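Local coordinates for lipoteichoic acid primase (PDB 4UOP), which belongs to the sulfatase family and forms an extracellular catalytic domain with a mixed beta-sheet core and a bound magnesium ion, at residues G53-K58 / N347-K352; M342-N347 / D362-S367. All coordinates share one frame; numbering follows the deposited sequence.

Interaction 1. Residues G53-K58 / N347-K352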
# COMPACT_ATOMS: atom_id res chain seq x y z
N GLY B 53 31.31 21.31 -5.30
CA GLY B 53 31.81 22.20 -4.26
C GLY B 53 31.55 23.67 -4.52
O GLY B 53 32.18 24.52 -3.92
N ALA B 54 30.59 23.98 -5.39
CA ALA B 54 30.19 25.38 -5.59
C ALA B 54 29.68 25.99 -4.29
O ALA B 54 29.75 27.21 -4.09
CB ALA B 54 29.12 25.49 -6.65
N ALA B 55 29.18 25.13 -3.40
CA ALA B 55 28.75 25.56 -2.07
C ALA B 55 29.51 24.79 -0.99
O ALA B 55 28.96 24.45 0.06
CB ALA B 55 27.25 25.35 -1.92
N LYS B 56 30.79 24.50 -1.23
CA LYS B 56 31.63 23.83 -0.23
C LYS B 56 31.57 24.65 1.06
O LYS B 56 31.74 25.87 1.03
CB LYS B 56 33.07 23.71 -0.73
CG LYS B 56 34.05 23.07 0.24
CD LYS B 56 33.99 21.56 0.20
CE LYS B 56 34.92 20.93 1.22
NZ LYS B 56 34.76 19.45 1.28
N GLY B 57 31.29 23.99 2.19
CA GLY B 57 31.31 24.62 3.50
C GLY B 57 30.08 25.43 3.89
O GLY B 57 30.04 26.02 4.97
N LYS B 58 29.07 25.44 3.03
CA LYS B 58 27.86 26.19 3.30
C LYS B 58 26.87 25.33 4.08
O LYS B 58 26.95 24.10 4.05
CB LYS B 58 27.23 26.68 2.00
CG LYS B 58 28.16 27.50 1.12
CD LYS B 58 28.74 28.72 1.81
CE LYS B 58 29.60 29.51 0.84
NZ LYS B 58 30.40 30.55 1.54
N ASN B 347 26.88 16.88 -4.37
CA ASN B 347 27.77 17.47 -5.37
C ASN B 347 28.00 18.97 -5.13
O ASN B 347 29.14 19.46 -5.14
CB ASN B 347 27.25 17.21 -6.79
CG ASN B 347 28.09 17.89 -7.85
OD1 ASN B 347 29.24 17.48 -8.10
ND2 ASN B 347 27.56 18.92 -8.46
N LEU B 348 26.92 19.72 -4.90
CA LEU B 348 27.06 21.15 -4.63
C LEU B 348 27.91 21.43 -3.38
O LEU B 348 28.70 22.39 -3.35
CB LEU B 348 25.67 21.80 -4.47
CG LEU B 348 24.84 21.86 -5.74
CD1 LEU B 348 23.42 22.31 -5.42
CD2 LEU B 348 25.46 22.82 -6.74
N LEU B 349 27.74 20.60 -2.36
CA LEU B 349 28.46 20.77 -1.10
C LEU B 349 29.91 20.26 -1.17
O LEU B 349 30.64 20.39 -0.21
CB LEU B 349 27.70 20.08 0.03
CG LEU B 349 26.35 20.71 0.41
CD1 LEU B 349 25.65 19.87 1.47
CD2 LEU B 349 26.49 22.14 0.89
N GLY B 350 30.29 19.67 -2.31
CA GLY B 350 31.65 19.16 -2.51
C GLY B 350 31.96 17.94 -1.69
O GLY B 350 33.08 17.77 -1.21
N ILE B 351 30.95 17.10 -1.46
CA ILE B 351 31.11 15.93 -0.64
C ILE B 351 31.10 14.68 -1.52
O ILE B 351 30.18 14.47 -2.30
CB ILE B 351 30.02 15.88 0.45
CG1 ILE B 351 30.28 16.99 1.47
CG2 ILE B 351 30.00 14.51 1.12
CD1 ILE B 351 29.17 17.22 2.46
N LYS B 352 32.14 13.88 -1.40
CA LYS B 352 32.22 12.62 -2.12
C LYS B 352 31.41 11.58 -1.37
O LYS B 352 31.52 11.44 -0.16
CB LYS B 352 33.67 12.14 -2.26
CG LYS B 352 34.44 12.85 -3.36
CD LYS B 352 33.88 12.55 -4.74
CE LYS B 352 34.93 12.69 -5.84
NZ LYS B 352 35.11 14.09 -6.30
O HOH W 1 35.47 18.85 -1.80
O HOH W 2 30.38 21.35 2.49

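Interaction 2. Residues M342-N347 / D362-S367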
# COMPACT_ATOMS: atom_id res chain seq x y z
N MET B 342 19.52 13.96 -2.75
CA MET B 342 20.79 13.74 -2.03
C MET B 342 22.02 13.83 -2.95
O MET B 342 22.92 14.63 -2.69
CB MET B 342 20.79 12.42 -1.27
CG MET B 342 22.13 12.14 -0.61
SD MET B 342 22.18 10.64 0.36
CE MET B 342 23.92 10.67 0.82
N PRO B 343 22.07 13.02 -4.02
CA PRO B 343 23.26 13.13 -4.88
C PRO B 343 23.46 14.53 -5.49
O PRO B 343 24.59 14.97 -5.65
CB PRO B 343 23.04 12.05 -5.96
CG PRO B 343 21.58 11.72 -5.88
CD PRO B 343 21.18 11.93 -4.46
N THR B 344 22.36 15.23 -5.78
CA THR B 344 22.44 16.57 -6.33
C THR B 344 23.07 17.53 -5.30
O THR B 344 23.96 18.33 -5.62
CB THR B 344 21.03 17.06 -6.78
OG1 THR B 344 20.50 16.16 -7.77
CG2 THR B 344 21.07 18.47 -7.37
N VAL B 345 22.59 17.45 -4.06
CA VAL B 345 23.07 18.33 -3.02
C VAL B 345 24.51 18.01 -2.59
O VAL B 345 25.30 18.92 -2.38
CB VAL B 345 22.11 18.30 -1.81
CG1 VAL B 345 22.72 19.03 -0.61
CG2 VAL B 345 20.79 18.94 -2.20
N MET B 346 24.84 16.73 -2.49
CA MET B 346 26.19 16.34 -2.08
C MET B 346 27.21 16.90 -3.09
O MET B 346 28.29 17.35 -2.68
CB MET B 346 26.33 14.83 -1.96
CG MET B 346 25.48 14.17 -0.87
SD MET B 346 25.69 14.85 0.80
CE MET B 346 24.45 16.15 0.81
N ASN B 347 26.88 16.88 -4.37
CA ASN B 347 27.77 17.47 -5.37
C ASN B 347 28.00 18.97 -5.13
O ASN B 347 29.14 19.46 -5.14
CB ASN B 347 27.25 17.21 -6.79
CG ASN B 347 28.09 17.89 -7.85
OD1 ASN B 347 29.24 17.48 -8.10
ND2 ASN B 347 27.56 18.92 -8.46
N ASP B 362 22.63 12.70 -9.63
CA ASP B 362 22.92 14.12 -9.60
C ASP B 362 22.28 14.77 -10.83
O ASP B 362 22.76 14.64 -11.95
CB ASP B 362 24.43 14.34 -9.56
CG ASP B 362 24.84 15.80 -9.66
OD1 ASP B 362 23.98 16.70 -9.70
OD2 ASP B 362 26.07 16.04 -9.68
N ILE B 363 21.19 15.50 -10.62
CA ILE B 363 20.44 15.99 -11.76
C ILE B 363 21.13 17.16 -12.49
O ILE B 363 20.76 17.46 -13.62
CB ILE B 363 19.00 16.37 -11.40
CG1 ILE B 363 18.93 17.59 -10.51
CG2 ILE B 363 18.29 15.18 -10.75
CD1 ILE B 363 17.52 18.17 -10.44
N LEU B 364 22.10 17.80 -11.87
CA LEU B 364 22.81 18.89 -12.54
C LEU B 364 23.98 18.40 -13.39
O LEU B 364 24.64 19.20 -14.06
CB LEU B 364 23.29 19.93 -11.53
CG LEU B 364 22.20 20.58 -10.66
CD1 LEU B 364 22.83 21.57 -9.71
CD2 LEU B 364 21.15 21.23 -11.52
N ASN B 365 24.23 17.10 -13.37
CA ASN B 365 25.33 16.52 -14.15
C ASN B 365 24.93 15.34 -15.02
O ASN B 365 25.75 14.51 -15.39
CB ASN B 365 26.47 16.16 -13.23
CG ASN B 365 27.30 17.36 -12.88
OD1 ASN B 365 27.98 17.92 -13.74
ND2 ASN B 365 27.19 17.83 -11.64
N SER B 366 23.66 15.31 -15.37
CA SER B 366 23.14 14.31 -16.29
C SER B 366 22.10 14.98 -17.14
O SER B 366 21.64 16.09 -16.83
CB SER B 366 22.56 13.13 -15.52
OG SER B 366 21.56 13.54 -14.61
N SER B 367 21.76 14.36 -18.26
CA SER B 367 20.75 14.91 -19.15
C SER B 367 19.67 13.92 -19.53
O SER B 367 18.69 14.34 -20.14
CB SER B 367 21.39 15.49 -20.41
OG SER B 367 21.98 16.74 -20.12
O HOH W 3 24.79 18.99 -8.21

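Interaction 1. Residues G53-K58 / N347-K352
Asn-347 and Gly-53 meet where helix 341-348 ends in a Schellman motif, and the loop before strand 59-65 wraps over this C-terminal end. The carbonyl of Asn-347 takes two backbone bonds. Gly-350 N, from the Schellman turn, lies 3.1 Å from Asn-347 O. Gly-53 N also reaches Asn-347 O at 2.9 Å, in a nearly straight bond (167°). The end of the Asn-347 side chain comes to the same loop, where ND2 bonds to Asp-50 O.

Leu-348 O is the next acceptor. Ala-55 N donates to Leu-348 O at 2.8 Å, tilted 26° from the carbonyl plane. Ala-54 N also comes near this oxygen, but its angle is too poor for a bond.

Leu-349 turns the end of its side chain to the loop. Leu-349 CD2 is 3.5 Å from Ala-55 O and also nears the CB of Ala-55. Leu-143 and Val-278 touch the same leucine, which joins the contact to helix 139-144 and a strand of the main sheet. Leu-349 O takes a CA-H...O contact from Lys-56. A water bridges it to Gly-57 N, within the type II turn from Ala-55 to Lys-58.

Gly-350 has positive phi, as expected at the end of a Schellman motif. Gly-350 CA lies 3.5 Å from Gly-53 CA, so the two backbones pack directly on each other, with no side chain between them. The chain of Lys-56 runs alongside. Lys-56 CG is anti to the backbone N and the chain bends at chi2 (82°), which carries Lys-56 CD to 3.6 Å from Leu-349 O. The amine then sits at Gly-350 O: the direct bond from Lys-56 NZ to Gly-350 O is weak at 3.4 Å, and one water bridges the same two atoms.

Interaction 2. Residues M342-N347 / D362-S367
Asn-347 CB lies over the helix-side face of the Asp-362 carboxylate at OD2, and the amide of Asn-347 stands off to the side, past OD2. Asp-362 OD2 is 3.3 Å from Asn-347 CG, with the amide and carboxylate planes 43° apart. This is packing, not a hydrogen bond. A water on the helix side joins Asp-362 OD1, Asn-347 ND2 and Thr-344 O. From the opposite face, Leu-364 N reaches Asp-362 OD1 and Asn-365 ND2 reaches Asp-362 OD2 at 2.9 Å. The two asparagine amides stand nearly perpendicular. Asp-50 pairs with both through its backbone.

Thr-344 makes the one direct hydrogen bond between helix and loop. Ile-363 N meets Thr-344 OG1 at 3.0 Å and 174°. The hydroxyl sits beside the backbone N (chi1 -60°) and also bonds to Asp-340 O, one turn back. Thr-344 CG2 then faces Ile-363 CG1 and Leu-364 CG, the latter at 4.1 Å. Pro-343 CB packs against Asp-362 N.

The bond from Leu-364 N to Asp-362 OD1 makes an Asx turn, here docked on the side of helix 341-348.

How the interactions relate
Both contacts use helix 341-348 and share Asn-347. Interaction 1 closes its C-terminal end, while interaction 2 lies along its side, from Pro-343 to Asn-347. Their centres are about 11 Å apart. The first is partly buried and built mainly from backbone groups, with two bridging waters and a lysine at its open edge. The second is buried, and side-chain oxygens and amides do more of the work. Leu-348 CD2 packs on Leu-364 CD1 at 4.2 Å, and Ile-351 N probably hydrogen-bonds to Met-346 O at 2.9 Å; both link the two. Asp-50, in the loop leading to 53-58, also ties them together, since Asn-347 and Asn-365 both bond to its backbone.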